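Local coordinates for protein ATP-dependent protease subunit HslV (Trypanosoma brucei brucei, PDB 4HNZ) that forms the proteolytic core of the mitochondrial HslVU complex, hydrolysing proteins that the HslU ATPase has unfolded and fed to it, at residues A[155-158]-A[162-165]. Sequence-based numbering, arbitrary orientation.
Sequences IATD and FSNE. With MG (magnesium ion), chain M.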
ATOM      1  N   ILE A 155      -5.212  34.606 -15.226  1.00 15.88           N
ATOM      2  CA  ILE A 155      -6.198  33.558 -15.172  1.00 16.24           C
ATOM      3  C   ILE A 155      -5.655  32.259 -14.610  1.00 15.49           C
ATOM      4  O   ILE A 155      -6.290  31.665 -13.689  1.00 16.82           O
ATOM      5  CB  ILE A 155      -6.834  33.311 -16.566  1.00 16.36           C
ATOM      6  CG1 ILE A 155      -7.705  34.525 -16.900  1.00 16.19           C
ATOM      7  CG2 ILE A 155      -7.663  32.033 -16.587  1.00 15.95           C
ATOM      8  CD1 ILE A 155      -8.046  34.609 -18.347  1.00 16.72           C
ATOM      9  N   ALA A 156      -4.495  31.835 -15.076  1.00 14.24           N
ATOM     10  CA  ALA A 156      -3.942  30.574 -14.635  1.00 13.81           C
ATOM     11  C   ALA A 156      -3.581  30.633 -13.179  1.00 13.90           C
ATOM     12  O   ALA A 156      -3.822  29.685 -12.425  1.00 14.08           O
ATOM     13  CB  ALA A 156      -2.740  30.195 -15.469  1.00 13.64           C
ATOM     14  N   THR A 157      -2.939  31.716 -12.769  1.00 14.61           N
ATOM     15  CA  THR A 157      -2.446  31.817 -11.384  1.00 14.75           C
ATOM     16  C   THR A 157      -3.539  32.067 -10.373  1.00 15.01           C
ATOM     17  O   THR A 157      -3.392  31.683  -9.199  1.00 15.11           O
ATOM     18  CB  THR A 157      -1.305  32.840 -11.227  1.00 14.99           C
ATOM     19  OG1 THR A 157      -1.737  34.167 -11.524  1.00 15.55           O
ATOM     20  CG2 THR A 157      -0.101  32.464 -12.150  1.00 14.47           C
ATOM     21  N   ASP A 158      -4.643  32.643 -10.808  1.00 15.59           N
ATOM     22  CA  ASP A 158      -5.828  32.685  -9.952  1.00 16.50           C
ATOM     23  C   ASP A 158      -6.379  31.311  -9.697  1.00 15.19           C
ATOM     24  O   ASP A 158      -6.860  31.050  -8.633  1.00 15.63           O
ATOM     25  CB  ASP A 158      -6.941  33.531 -10.553  1.00 18.89           C
ATOM     26  CG  ASP A 158      -6.658  35.046 -10.455  1.00 22.43           C
ATOM     27  OD1 ASP A 158      -5.692  35.426  -9.718  1.00 24.61           O
ATOM     28  OD2 ASP A 158      -7.368  35.851 -11.156  1.00 24.91           O
ATOM     29  N   PHE A 162      -0.779  26.853  -6.503  1.00 12.21           N
ATOM     30  CA  PHE A 162       0.716  26.774  -6.429  1.00 12.19           C
ATOM     31  C   PHE A 162       1.436  27.813  -7.217  1.00 12.00           C
ATOM     32  O   PHE A 162       2.643  27.728  -7.350  1.00 12.56           O
ATOM     33  CB  PHE A 162       1.212  25.357  -6.811  1.00 11.72           C
ATOM     34  CG  PHE A 162       0.604  24.267  -5.939  1.00 12.07           C
ATOM     35  CD1 PHE A 162       0.852  24.234  -4.561  1.00 12.45           C
ATOM     36  CD2 PHE A 162      -0.258  23.293  -6.485  1.00 11.75           C
ATOM     37  CE1 PHE A 162       0.331  23.217  -3.778  1.00 12.81           C
ATOM     38  CE2 PHE A 162      -0.822  22.319  -5.682  1.00 12.33           C
ATOM     39  CZ  PHE A 162      -0.514  22.258  -4.337  1.00 12.59           C
ATOM     40  N   SER A 163       0.714  28.800  -7.715  1.00 12.06           N
ATOM     41  CA  SER A 163       1.312  29.921  -8.416  1.00 12.28           C
ATOM     42  C   SER A 163       0.720  31.237  -7.867  1.00 13.29           C
ATOM     43  O   SER A 163      -0.452  31.265  -7.424  1.00 12.50           O
ATOM     44  CB  SER A 163       1.016  29.834  -9.925  1.00 11.95           C
ATOM     45  OG  SER A 163       1.435  28.588 -10.469  1.00 11.90           O
ATOM     46  N   ASN A 164       1.502  32.332  -7.906  1.00 14.39           N
ATOM     47  CA  ASN A 164       0.968  33.629  -7.402  1.00 15.34           C
ATOM     48  C   ASN A 164       0.819  34.666  -8.496  1.00 16.30           C
ATOM     49  O   ASN A 164       1.080  34.398  -9.668  1.00 15.47           O
ATOM     50  CB  ASN A 164       1.789  34.140  -6.209  1.00 15.59           C
ATOM     51  CG  ASN A 164       3.212  34.543  -6.583  1.00 16.02           C
ATOM     52  OD1 ASN A 164       3.575  34.664  -7.766  1.00 16.60           O
ATOM     53  ND2 ASN A 164       4.019  34.790  -5.574  1.00 16.11           N
ATOM     54  N   GLU A 165       0.473  35.859  -8.081  1.00 18.54           N
ATOM     55  CA  GLU A 165       0.125  36.922  -8.994  1.00 21.52           C
ATOM     56  C   GLU A 165       1.287  37.805  -9.403  1.00 22.05           C
ATOM     57  O   GLU A 165       1.074  38.767 -10.076  1.00 24.99           O
ATOM     58  CB  GLU A 165      -0.988  37.793  -8.379  1.00 22.70           C
ATOM     59  CG  GLU A 165      -0.531  38.712  -7.234  1.00 25.49           C
ATOM     60  CD  GLU A 165      -0.557  38.075  -5.820  1.00 28.28           C
ATOM     61  OE1 GLU A 165      -0.450  36.819  -5.666  1.00 26.40           O
ATOM     62  OE2 GLU A 165      -0.748  38.860  -4.847  1.00 31.94           O
TER
HETATM   63 MG    MG M 200      -2.845  31.187  -7.013  1.00 17.23          MG
HETATM   64  O   HOH W   1      -1.974  30.989  -4.574  1.00 11.88           O
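Thr157 and Ser163 face each other where the loop after helix 145-159 folds back on its last turn in this Ntn-hydrolase (proteasome beta-type) fold, and a magnesium ion joins their backbones. The carbonyl oxygens do the joining: Thr157 O lies 2.3 Å from the magnesium and Ser163 O 2.4 Å, while Asp160 O adds a third protein ligand. A water oxygen lies 2.6 Å from the magnesium, a fourth ligand beside the three carbonyl oxygens. No hydrogen bond links the two segments. Binding to one cation offsets the repulsion expected between Thr157 O and Ser163 O, 3.5 Å apart.

The tight part is buried beside this site. Threonine suits it because its branches serve different ends: OG1, between the backbone N and carbonyl carbon (chi1 64°), hydrogen-bonds back to Met153 O in the helix, whereas methyl CG2 packs on Ser163 CB at 3.6 Å. The small serine allows that approach, and its hydroxyl hydrogen-bonds with Thr2 OG1 and, weakly, with Thr1 N; Thr1 is probably the catalytic nucleophile. The CB of Asn164 points away from the helix segment, and its amide is held by Arg18 N and His166 N at OD1 and by Ser30 O at ND2, anchoring the loop.

The solvent side is looser: Asp158 OD1 and Glu165 OE1, on exposed residues, are 6.8 Å apart, any mutual repulsion probably softened by solvent. Back in the packed part, Asn164 O accepts a hydrogen bond from Trp167 NE1 and rests 3.2 Å from Thr157 CB.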